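Local coordinates for protein FdhC (Acinetobacter nosocomialis, PDB 5KTC) that acts as a GNAT-superfamily sugar N-acyltransferase that joins a 3-hydroxybutanoyl group to the amino group of a dTDP-linked dideoxysugar, leaving coenzyme A as the other product, at residues G78-Y83 / L113-A118; A107-A112 / I172-F177; G119-G124 / S165-N170. All blocks are in the same frame, centred on the assembly; numbering follows the deposited sequence.

Contact 1. Residues G78-Y83 / L113-A118. With FUH ([[(2~{R},3~{S},5~{R})-5-[5-methyl-2,4-bis(oxidanylidene)pyrimidin-1-yl]-3-oxidanyl-oxolan-2-yl]methoxy-oxidanyl-phosphoryl] [(2~{R},3~{R},4~{S},5~{R},6~{R})-6-methyl-3,5-bis(oxidanyl)-4-[[(3~{R})-3-oxidanylbutanoyl]amino]oxan-2-yl] hydrogen phosphate), chain C.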
loop_
_atom_site.group_PDB
_atom_site.type_symbol
_atom_site.label_atom_id
_atom_site.label_comp_id
_atom_site.label_asym_id
_atom_site.label_seq_id
_atom_site.Cartn_x
_atom_site.Cartn_y
_atom_site.Cartn_z
ATOM N N GLY A 78 -7.537 -3.094 6.204
ATOM C CA GLY A 78 -7.326 -3.108 4.768
ATOM C C GLY A 78 -6.173 -3.928 4.257
ATOM O O GLY A 78 -5.658 -4.801 4.969
ATOM N N THR A 79 -5.794 -3.649 2.992
ATOM C CA THR A 79 -4.778 -4.384 2.328
ATOM C C THR A 79 -3.855 -3.478 1.575
ATOM O O THR A 79 -4.227 -2.351 1.184
ATOM C CB THR A 79 -5.335 -5.406 1.320
ATOM O OG1 THR A 79 -6.111 -4.748 0.300
ATOM C CG2 THR A 79 -6.142 -6.393 2.046
ATOM N N VAL A 80 -2.643 -3.976 1.310
ATOM C CA VAL A 80 -1.788 -3.286 0.333
ATOM C C VAL A 80 -0.741 -4.234 -0.149
ATOM O O VAL A 80 -0.376 -5.175 0.583
ATOM C CB VAL A 80 -1.180 -1.961 0.903
ATOM C CG1 VAL A 80 -0.118 -2.264 1.967
ATOM C CG2 VAL A 80 -0.631 -1.079 -0.219
ATOM N N ARG A 81 -0.270 -4.015 -1.353
ATOM C CA ARG A 81 0.676 -5.000 -2.003
ATOM C C ARG A 81 1.759 -4.347 -2.811
ATOM O O ARG A 81 1.503 -3.379 -3.517
ATOM C CB ARG A 81 -0.139 -5.907 -2.915
ATOM C CG ARG A 81 0.529 -7.162 -3.447
ATOM C CD ARG A 81 -0.504 -8.185 -3.976
ATOM N NE ARG A 81 -1.246 -7.634 -5.092
ATOM C CZ ARG A 81 -1.227 -7.948 -6.405
ATOM N NH1 ARG A 81 -0.545 -8.956 -6.941
ATOM N NH2 ARG A 81 -1.984 -7.213 -7.199
ATOM N N LEU A 82 2.969 -4.928 -2.734
ATOM C CA LEU A 82 4.090 -4.664 -3.590
ATOM C C LEU A 82 4.334 -5.848 -4.488
ATOM O O LEU A 82 4.362 -6.975 -4.030
ATOM C CB LEU A 82 5.381 -4.436 -2.825
ATOM C CG LEU A 82 5.413 -3.137 -2.031
ATOM C CD1 LEU A 82 4.445 -3.179 -0.854
ATOM C CD2 LEU A 82 6.818 -2.941 -1.577
ATOM N N TYR A 83 4.449 -5.594 -5.781
ATOM C CA TYR A 83 4.420 -6.685 -6.773
ATOM C C TYR A 83 5.078 -6.209 -8.099
ATOM O O TYR A 83 5.365 -5.009 -8.316
ATOM C CB TYR A 83 2.930 -7.176 -6.934
ATOM C CG TYR A 83 1.968 -6.186 -7.599
ATOM C CD1 TYR A 83 1.476 -5.096 -6.923
ATOM C CD2 TYR A 83 1.511 -6.377 -8.952
ATOM C CE1 TYR A 83 0.592 -4.214 -7.533
ATOM C CE2 TYR A 83 0.601 -5.519 -9.554
ATOM C CZ TYR A 83 0.153 -4.410 -8.867
ATOM O OH TYR A 83 -0.777 -3.541 -9.403
ATOM N N LEU A 113 3.115 5.614 3.083
ATOM C CA LEU A 113 4.451 5.870 3.500
ATOM C C LEU A 113 5.174 4.587 3.852
ATOM O O LEU A 113 6.354 4.453 3.580
ATOM C CB LEU A 113 4.497 6.866 4.693
ATOM C CG LEU A 113 3.970 8.241 4.331
ATOM C CD1 LEU A 113 3.689 9.045 5.626
ATOM C CD2 LEU A 113 4.968 8.945 3.379
ATOM N N LEU A 114 4.476 3.633 4.442
ATOM C CA LEU A 114 5.099 2.434 4.862
ATOM C C LEU A 114 5.387 1.613 3.639
ATOM O O LEU A 114 6.400 0.911 3.591
ATOM C CB LEU A 114 4.219 1.688 5.842
ATOM C CG LEU A 114 4.107 2.286 7.264
ATOM C CD1 LEU A 114 3.066 1.505 8.068
ATOM C CD2 LEU A 114 5.456 2.336 7.971
ATOM N N VAL A 115 4.511 1.673 2.654
ATOM C CA VAL A 115 4.852 1.008 1.340
ATOM C C VAL A 115 6.176 1.477 0.801
ATOM O O VAL A 115 7.002 0.657 0.360
ATOM C CB VAL A 115 3.769 1.175 0.274
ATOM C CG1 VAL A 115 4.306 0.874 -1.146
ATOM C CG2 VAL A 115 2.528 0.381 0.662
ATOM N N TYR A 116 6.350 2.802 0.756
ATOM C CA TYR A 116 7.587 3.340 0.234
ATOM C C TYR A 116 8.796 3.014 1.128
ATOM O O TYR A 116 9.881 2.816 0.599
ATOM C CB TYR A 116 7.442 4.866 -0.002
ATOM C CG TYR A 116 6.415 5.193 -1.054
ATOM C CD1 TYR A 116 6.427 4.539 -2.310
ATOM C CD2 TYR A 116 5.462 6.177 -0.879
ATOM C CE1 TYR A 116 5.549 4.862 -3.306
ATOM C CE2 TYR A 116 4.535 6.459 -1.859
ATOM C CZ TYR A 116 4.596 5.814 -3.079
ATOM O OH TYR A 116 3.697 6.054 -4.086
ATOM N N GLU A 117 8.624 2.975 2.441
ATOM C CA GLU A 117 9.676 2.511 3.393
ATOM C C GLU A 117 10.085 1.065 2.965
ATOM O O GLU A 117 11.264 0.728 2.811
ATOM C CB GLU A 117 9.130 2.604 4.868
ATOM C CG GLU A 117 10.109 2.876 6.029
ATOM C CD GLU A 117 9.468 2.890 7.451
ATOM O OE1 GLU A 117 9.759 1.918 8.180
ATOM O OE2 GLU A 117 8.706 3.831 7.879
ATOM N N ALA A 118 9.081 0.220 2.756
ATOM C CA ALA A 118 9.356 -1.184 2.422
ATOM C C ALA A 118 10.095 -1.306 1.116
ATOM O O ALA A 118 11.126 -2.030 0.992
ATOM C CB ALA A 118 8.081 -1.970 2.392
HETATM O O1 FUH C . -4.197 0.038 -5.894
HETATM C C1 FUH C . -3.719 0.512 -6.918
HETATM C C2 FUH C . -2.670 1.574 -6.911
HETATM C C3 FUH C . -2.677 2.381 -5.638
HETATM O O2 FUH C . -3.543 3.539 -5.750
HETATM C C4 FUH C . -1.300 2.920 -5.341
HETATM N N1 FUH C . -4.093 0.065 -8.183
HETATM C C5 FUH C . -4.848 -1.184 -8.328
HETATM C C6 FUH C . -6.018 -1.021 -9.317
HETATM O O3 FUH C . -5.493 -0.583 -10.496
HETATM C C7 FUH C . -6.710 -2.320 -9.660
HETATM C C8 FUH C . -7.686 -2.232 -10.858
HETATM O O4 FUH C . -5.745 -3.331 -9.997
HETATM C C9 FUH C . -3.918 -2.280 -8.817
HETATM O O5 FUH C . -2.926 -2.620 -7.837
HETATM C C10 FUH C . -4.683 -3.521 -9.046
HETATM O O6 FUH C . -5.220 -3.922 -7.795
HETATM P P1 FUH C . -5.844 -5.345 -7.572
HETATM O O7 FUH C . -7.248 -5.432 -8.042
HETATM O O8 FUH C . -5.753 -5.543 -6.059
HETATM O O9 FUH C . -4.872 -6.490 -8.097
HETATM P P2 FUH C . -4.653 -7.125 -9.550
HETATM O O10 FUH C . -3.189 -7.091 -9.820
HETATM O O11 FUH C . -5.489 -6.300 -10.520
HETATM O O12 FUH C . -5.194 -8.571 -9.266
HETATM C C11 FUH C . -4.762 -9.667 -10.079
HETATM C C12 FUH C . -5.858 -10.701 -10.090
HETATM C C13 FUH C . -7.265 -10.116 -10.334
HETATM O O13 FUH C . -8.097 -11.014 -11.090
HETATM C C14 FUH C . -7.897 -10.030 -8.952
HETATM C C15 FUH C . -7.241 -11.198 -8.258
HETATM O O14 FUH C . -5.915 -11.362 -8.822
HETATM N N2 FUH C . -6.965 -11.040 -6.813
HETATM C C16 FUH C . -6.073 -10.113 -6.364
HETATM C C17 FUH C . -5.779 -10.026 -5.003
HETATM C C18 FUH C . -4.783 -9.023 -4.458
HETATM C C19 FUH C . -6.474 -10.914 -4.127
HETATM O O15 FUH C . -6.193 -10.902 -2.859
HETATM N N3 FUH C . -7.347 -11.817 -4.595
HETATM C C20 FUH C . -7.544 -11.895 -5.916
HETATM O O16 FUH C . -8.425 -12.769 -6.369
#
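V80 meets V115 methyl to methyl, CG2 of the strand valine lying 3.6 Å from CG2 of the helix valine. With chi1 at 71°, V80 places CG2 anti to its backbone N while CG1 fills the position between N and the carbonyl carbon, and both methyls come to rest near the same V115 branch. The other V115 branch, CG1, receives L82, whose CD1 approaches to 4.1 Å as the two side chains run past each other in opposite directions. A lighter touch, L82 CD2 to A118 CB at 4.3 Å, completes a wholly apolar seam; the axes of segments 78-83 and 113-118 come within 9.7 Å and cross at -27°.

R81, between V80 and L82, points to the other face of the sheet, where Y83 also meets the product. R81 donates from NH2 to phosphate oxygen O10 of the nucleotide-sugar product at 2.9 Å, a somewhat bent bond with an N-H...O angle of 140°. Its NH2 also lies 3.7 Å above the centre of the Y83 ring, while the Y83 hydroxyl shares a 2.8 Å hydrogen bond with sugar hydroxyl O5. S96 OG bonds both R81 NE and the product, and from the second shell E63 steadies the guanidinium through a salt bridge with NH1.

One strand thus carries the hydrophobic core on one side and the product on the other, an example of the GNAT fold, in which a helix packs against the central sheet whose other face here helps to build the acceptor-sugar pocket.

Contact 2. Residues A107-A112 / I172-F177. With COA (coenzyme A), chain D.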
loop_
_atom_site.group_PDB
_atom_site.type_symbol
_atom_site.label_atom_id
_atom_site.label_comp_id
_atom_site.label_asym_id
_atom_site.label_seq_id
_atom_site.Cartn_x
_atom_site.Cartn_y
_atom_site.Cartn_z
ATOM N N ALA A 107 -4.975 6.643 8.034
ATOM C CA ALA A 107 -4.421 5.348 7.573
ATOM C C ALA A 107 -3.875 5.378 6.145
ATOM O O ALA A 107 -2.900 4.673 5.814
ATOM C CB ALA A 107 -5.503 4.281 7.657
ATOM N N ALA A 108 -4.567 6.119 5.280
ATOM C CA ALA A 108 -4.165 6.182 3.845
ATOM C C ALA A 108 -2.752 6.755 3.733
ATOM O O ALA A 108 -1.872 6.199 3.060
ATOM C CB ALA A 108 -5.181 6.973 3.012
ATOM N N VAL A 109 -2.511 7.846 4.450
ATOM C CA VAL A 109 -1.168 8.463 4.464
ATOM C C VAL A 109 -0.144 7.522 5.077
ATOM O O VAL A 109 0.971 7.336 4.535
ATOM C CB VAL A 109 -1.146 9.827 5.213
ATOM C CG1 VAL A 109 0.223 10.425 5.189
ATOM C CG2 VAL A 109 -2.159 10.775 4.643
ATOM N N GLU A 110 -0.473 6.937 6.219
ATOM C CA GLU A 110 0.519 6.109 6.898
ATOM C C GLU A 110 0.925 4.858 6.061
ATOM O O GLU A 110 2.095 4.481 5.950
ATOM C CB GLU A 110 -0.064 5.612 8.241
ATOM C CG GLU A 110 -0.301 6.740 9.260
ATOM C CD GLU A 110 -0.793 6.278 10.613
ATOM O OE1 GLU A 110 -0.758 5.088 10.955
ATOM O OE2 GLU A 110 -1.148 7.163 11.380
ATOM N N SER A 111 -0.106 4.227 5.524
ATOM C CA SER A 111 0.093 2.966 4.735
ATOM C C SER A 111 0.870 3.248 3.456
ATOM O O SER A 111 1.819 2.506 3.133
ATOM C CB SER A 111 -1.233 2.256 4.485
ATOM O OG SER A 111 -2.158 3.003 3.758
ATOM N N ALA A 112 0.575 4.366 2.776
ATOM C CA ALA A 112 1.359 4.721 1.604
ATOM C C ALA A 112 2.877 4.914 1.967
ATOM O O ALA A 112 3.803 4.379 1.300
ATOM C CB ALA A 112 0.775 5.978 0.889
ATOM N N ILE A 172 10.993 13.424 6.080
ATOM C CA ILE A 172 11.082 14.574 6.975
ATOM C C ILE A 172 9.725 15.318 7.096
ATOM O O ILE A 172 9.187 15.507 8.179
ATOM C CB ILE A 172 12.163 15.538 6.509
ATOM C CG1 ILE A 172 13.510 14.780 6.369
ATOM C CG2 ILE A 172 12.305 16.733 7.452
ATOM C CD1 ILE A 172 14.217 15.047 5.036
ATOM N N GLN A 173 9.173 15.677 5.962
ATOM C CA GLN A 173 7.919 16.404 5.892
ATOM C C GLN A 173 6.772 15.618 6.512
ATOM O O GLN A 173 5.866 16.179 7.107
ATOM C CB GLN A 173 7.583 16.681 4.447
ATOM C CG GLN A 173 6.327 17.503 4.343
ATOM C CD GLN A 173 6.010 17.919 2.942
ATOM O OE1 GLN A 173 6.858 17.904 2.051
ATOM N NE2 GLN A 173 4.764 18.291 2.732
ATOM N N TYR A 174 6.796 14.306 6.300
ATOM C CA TYR A 174 5.711 13.428 6.770
ATOM C C TYR A 174 6.092 12.617 8.036
ATOM O O TYR A 174 5.390 11.644 8.390
ATOM C CB TYR A 174 5.298 12.455 5.665
ATOM C CG TYR A 174 4.551 13.057 4.521
ATOM C CD1 TYR A 174 5.196 13.758 3.496
ATOM C CD2 TYR A 174 3.182 12.975 4.496
ATOM C CE1 TYR A 174 4.469 14.324 2.423
ATOM C CE2 TYR A 174 2.448 13.529 3.449
ATOM C CZ TYR A 174 3.099 14.197 2.411
ATOM O OH TYR A 174 2.297 14.688 1.429
ATOM N N ALA A 175 7.138 13.039 8.747
ATOM C CA ALA A 175 7.569 12.346 9.971
ATOM C C ALA A 175 6.454 12.212 11.000
ATOM O O ALA A 175 6.431 11.212 11.709
ATOM C CB ALA A 175 8.787 13.028 10.611
ATOM N N ARG A 176 5.577 13.213 11.108
ATOM C CA ARG A 176 4.487 13.194 12.095
ATOM C C ARG A 176 3.512 11.992 11.899
ATOM O O ARG A 176 2.751 11.637 12.812
ATOM C CB ARG A 176 3.681 14.502 12.105
ATOM C CG ARG A 176 2.876 14.789 10.876
ATOM C CD ARG A 176 2.304 16.147 10.993
ATOM N NE ARG A 176 1.633 16.559 9.812
ATOM C CZ ARG A 176 0.345 16.433 9.556
ATOM N NH1 ARG A 176 -0.492 15.864 10.430
ATOM N NH2 ARG A 176 -0.098 16.880 8.389
ATOM N N PHE A 177 3.441 11.466 10.681
ATOM C CA PHE A 177 2.567 10.334 10.403
ATOM C C PHE A 177 3.205 8.982 10.754
ATOM O O PHE A 177 2.511 7.975 10.883
ATOM C CB PHE A 177 2.178 10.344 8.922
ATOM C CG PHE A 177 1.265 11.457 8.533
ATOM C CD1 PHE A 177 -0.096 11.349 8.744
ATOM C CD2 PHE A 177 1.774 12.567 7.907
ATOM C CE1 PHE A 177 -0.968 12.342 8.376
ATOM C CE2 PHE A 177 0.918 13.571 7.516
ATOM C CZ PHE A 177 -0.452 13.463 7.753
HETATM N N1A COA D . -0.896 15.193 3.620
HETATM C C2A COA D . -1.718 15.357 4.682
HETATM N N3A COA D . -2.930 14.802 4.750
HETATM C C4A COA D . -3.307 13.984 3.778
HETATM C C5A COA D . -2.436 13.725 2.605
HETATM C C6A COA D . -1.163 14.403 2.572
HETATM N N6A COA D . -0.316 14.245 1.559
HETATM N N7A COA D . -3.080 12.879 1.812
HETATM C C8A COA D . -4.268 12.620 2.398
HETATM N N9A COA D . -4.400 13.295 3.571
HETATM C C1B COA D . -5.543 13.243 4.508
HETATM C C2B COA D . -6.855 13.329 3.720
HETATM O O2B COA D . -7.268 14.681 3.455
HETATM C C3B COA D . -7.789 12.554 4.584
HETATM O O3B COA D . -8.158 13.399 5.679
HETATM P P3B COA D . -9.640 14.018 5.759
HETATM O O7A COA D . -10.327 13.023 6.703
HETATM O O8A COA D . -9.177 15.300 6.390
HETATM O O9A COA D . -10.194 14.068 4.358
HETATM C C4B COA D . -6.917 11.443 5.124
HETATM O O4B COA D . -5.579 11.966 5.162
HETATM C C5B COA D . -7.064 10.140 4.365
HETATM O O5B COA D . -6.759 10.335 3.001
HETATM P P1A COA D . -7.848 10.019 1.900
HETATM O O1A COA D . -7.332 10.545 0.579
HETATM O O2A COA D . -9.270 10.237 2.341
HETATM O O3A COA D . -7.754 8.424 1.641
HETATM P P2A COA D . -8.724 7.249 1.959
HETATM O O4A COA D . -8.972 7.043 3.430
HETATM O O5A COA D . -9.969 7.295 1.091
HETATM O O6A COA D . -7.867 5.981 1.505
HETATM C CBP COA D . -7.956 4.415 -0.360
HETATM C CCP COA D . -7.580 5.828 0.119
HETATM C CDP COA D . -7.668 4.366 -1.840
HETATM C CEP COA D . -7.121 3.364 0.365
HETATM C CAP COA D . -9.457 4.170 -0.071
HETATM O OAP COA D . -10.157 5.367 -0.544
HETATM C C9P COA D . -9.995 2.929 -0.661
HETATM O O9P COA D . -9.904 1.781 -0.176
HETATM N N8P COA D . -10.619 3.125 -1.840
HETATM C C7P COA D . -11.174 2.033 -2.548
HETATM C C6P COA D . -10.193 1.072 -3.171
HETATM C C5P COA D . -9.380 1.788 -4.218
HETATM O O5P COA D . -9.969 2.455 -5.087
HETATM N N4P COA D . -8.070 1.686 -4.119
HETATM C C3P COA D . -7.163 2.442 -4.989
HETATM C C2P COA D . -7.062 1.835 -6.402
HETATM S S1P COA D . -6.138 2.993 -7.478
#
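A methyl group of V109 sits squarely over the ring of F177: CG1 lies 3.6 Å from the ring centroid and 9° off its normal, a CH-pi contact. With chi1 at -179°, CG1 is anti to the backbone N and reaches the phenyl face, while CG2 is left to press on the adenine, 3.5 Å from COA C4A. CG1 also touches Y174 at CD2, 4.0 Å away, so one valine fills the angle between two aromatic rings and the cofactor base. As in other GNAT enzymes, the strand before helix 107-122 lies along the pantetheine, W97 O and L99 N bonding coenzyme A, and the following loop and first helical turn meet the pyrophosphate, with A108 CB 3.2 Å from COA O6A. Segment 172-177 borders the adenine: COA N6A donates to Y174 OH at 2.7 Å beside the amino edge of the base, and F177 CZ, 3.8 Å from COA C2A, stands above the same face as V109 CG2.

E110 forms a buried flank, its CG resting 3.5 Å from the carbonyl O of F177, and E110 OE1 accepts from T11 OG1 and T10 N. Solvent lies on the outer side, where the exposed R176 lays its guanidinium over F177 CE2.

Contact 3. Residues G119-G124 / S165-N170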
loop_
_atom_site.group_PDB
_atom_site.type_symbol
_atom_site.label_atom_id
_atom_site.label_comp_id
_atom_site.label_asym_id
_atom_site.label_seq_id
_atom_site.Cartn_x
_atom_site.Cartn_y
_atom_site.Cartn_z
ATOM N N GLY A 119 9.598 -0.597 0.111
ATOM C CA GLY A 119 10.133 -0.730 -1.221
ATOM C C GLY A 119 11.480 -0.103 -1.379
ATOM O O GLY A 119 12.360 -0.714 -1.895
ATOM N N PHE A 120 11.650 1.123 -0.906
ATOM C CA PHE A 120 12.885 1.860 -1.156
ATOM C C PHE A 120 13.962 1.534 -0.140
ATOM O O PHE A 120 15.130 1.366 -0.520
ATOM C CB PHE A 120 12.635 3.368 -1.181
ATOM C CG PHE A 120 11.784 3.822 -2.295
ATOM C CD1 PHE A 120 12.113 3.548 -3.607
ATOM C CD2 PHE A 120 10.664 4.578 -2.048
ATOM C CE1 PHE A 120 11.327 4.025 -4.627
ATOM C CE2 PHE A 120 9.875 5.046 -3.081
ATOM C CZ PHE A 120 10.182 4.787 -4.353
ATOM N N SER A 121 13.616 1.442 1.149
ATOM C CA SER A 121 14.672 1.135 2.098
ATOM C C SER A 121 14.752 -0.398 2.463
ATOM O O SER A 121 15.813 -0.976 2.302
ATOM C CB SER A 121 14.645 2.115 3.237
ATOM O OG SER A 121 13.848 1.575 4.226
ATOM N N THR A 122 13.674 -1.059 2.862
ATOM C CA THR A 122 13.763 -2.503 3.204
ATOM C C THR A 122 14.158 -3.329 1.963
ATOM O O THR A 122 14.951 -4.246 2.059
ATOM C CB THR A 122 12.498 -3.076 3.871
ATOM O OG1 THR A 122 12.104 -2.298 5.005
ATOM C CG2 THR A 122 12.685 -4.524 4.338
ATOM N N LEU A 123 13.689 -2.984 0.764
ATOM C CA LEU A 123 13.994 -3.788 -0.395
ATOM C C LEU A 123 14.932 -3.188 -1.396
ATOM O O LEU A 123 15.198 -3.819 -2.394
ATOM C CB LEU A 123 12.649 -4.173 -1.075
ATOM C CG LEU A 123 11.715 -5.025 -0.256
ATOM C CD1 LEU A 123 10.374 -5.134 -0.951
ATOM C CD2 LEU A 123 12.269 -6.385 0.024
ATOM N N GLY A 124 15.420 -1.970 -1.213
ATOM C CA GLY A 124 16.401 -1.436 -2.146
ATOM C C GLY A 124 15.990 -1.113 -3.567
ATOM O O GLY A 124 16.819 -1.105 -4.448
ATOM N N SER A 165 13.936 9.445 -4.542
ATOM C CA SER A 165 14.266 10.820 -4.151
ATOM C C SER A 165 13.117 11.577 -3.476
ATOM O O SER A 165 13.322 12.327 -2.518
ATOM C CB SER A 165 14.790 11.610 -5.350
ATOM O OG SER A 165 13.758 11.903 -6.252
ATOM N N LYS A 166 11.894 11.358 -3.940
ATOM C CA LYS A 166 10.775 12.010 -3.336
ATOM C C LYS A 166 10.438 11.389 -2.000
ATOM O O LYS A 166 9.961 12.103 -1.060
ATOM C CB LYS A 166 9.562 11.968 -4.240
ATOM C CG LYS A 166 8.324 12.650 -3.673
ATOM C CD LYS A 166 8.489 14.151 -3.412
ATOM C CE LYS A 166 8.661 14.934 -4.708
ATOM N NZ LYS A 166 8.954 16.370 -4.416
ATOM N N TYR A 167 10.576 10.067 -1.916
ATOM C CA TYR A 167 10.346 9.372 -0.642
ATOM C C TYR A 167 11.294 9.899 0.441
ATOM O O TYR A 167 10.869 10.087 1.596
ATOM C CB TYR A 167 10.511 7.847 -0.788
ATOM C CG TYR A 167 11.050 7.114 0.430
ATOM C CD1 TYR A 167 10.235 6.751 1.488
ATOM C CD2 TYR A 167 12.370 6.753 0.461
ATOM C CE1 TYR A 167 10.759 6.051 2.585
ATOM C CE2 TYR A 167 12.904 6.094 1.512
ATOM C CZ TYR A 167 12.112 5.746 2.589
ATOM O OH TYR A 167 12.775 5.097 3.617
ATOM N N LYS A 168 12.554 10.138 0.072
ATOM C CA LYS A 168 13.488 10.697 1.048
ATOM C C LYS A 168 13.094 12.114 1.552
ATOM O O LYS A 168 13.151 12.365 2.770
ATOM C CB LYS A 168 14.879 10.707 0.496
ATOM C CG LYS A 168 15.445 9.330 0.309
ATOM C CD LYS A 168 16.816 9.391 -0.361
ATOM C CE LYS A 168 17.798 8.449 0.301
ATOM N NZ LYS A 168 18.578 7.724 -0.724
ATOM N N GLU A 169 12.621 13.005 0.690
ATOM C CA GLU A 169 12.061 14.261 1.201
ATOM C C GLU A 169 10.856 13.975 2.116
ATOM O O GLU A 169 10.767 14.401 3.273
ATOM C CB GLU A 169 11.640 15.188 0.074
ATOM C CG GLU A 169 12.722 15.636 -0.937
ATOM C CD GLU A 169 12.074 16.196 -2.222
ATOM O OE1 GLU A 169 10.961 16.780 -2.125
ATOM O OE2 GLU A 169 12.619 16.018 -3.347
ATOM N N ASN A 170 9.946 13.170 1.633
ATOM C CA ASN A 170 8.764 12.905 2.407
ATOM C C ASN A 170 8.955 12.328 3.861
ATOM O O ASN A 170 8.077 12.523 4.721
ATOM C CB ASN A 170 7.796 12.074 1.576
ATOM C CG ASN A 170 7.183 12.882 0.428
ATOM O OD1 ASN A 170 7.574 13.997 0.160
ATOM N ND2 ASN A 170 6.254 12.284 -0.258
#
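F120 brings its ring against the base of the Y167 side chain, CD2 lying 3.5 Å from Y167 CB. Its CG is anti to the carbonyl carbon (chi1 -66°), which carries the phenyl group out toward helix 164-173, where the two side chains lie head to tail. The planes are inclined by 34°, with the F120 and Y167 ring centroids 5.3 Å apart. F120 CB adds to the fit by resting 3.8 Å from Y167 CD2, so the tyrosine ring lies along the root of the phenylalanine while the phenyl ring lies along the root of the tyrosine. Further out, F162 touches both aromatics from strand 157-163, and F92 meets F120 edge to face.

One residue on, S121 reaches the far end of the tyrosine: its CB is 3.5 Å from Y167 OH. The two hydroxyls do not bond to each other. S121 OG turns back to the carbonyl O of E117 in its own helix, and Y167 OH pairs with K171 NZ. S121 is exposed, whereas Y167 is buried.

From T122 onward the chain draws away, and the helix ends through L123 at G124, where phi becomes positive. This is helix-to-helix packing on one face of the GNAT sheet, joining the last turn of helix 107-122 to helix 164-173, near the C-terminal end of the fold, through the F120-Y167 pair, backed by F162.

All three contacts draw on helix 107-122, taken at successive levels: contact 2 at its start, contact 1 in its middle and contact 3 at its end. Contact 1 is the most central, its centre about 3 Å from that of the chain, and pairs helix with strand through aliphatic groups alone. Contacts 2 and 3 lie farther out and bring in the helices late in the chain, with aromatic rings taking over from branched aliphatics; the touching residues of contact 2 are all buried too, whereas contact 3 reaches the surface at S121. L113 connects contacts 1 and 2 by packing on Y174 and F177, whereas Y116 and Y167 bring contacts 1 and 3 together. The nucleotide-sugar product adjoins contact 1, and coenzyme A contact 2.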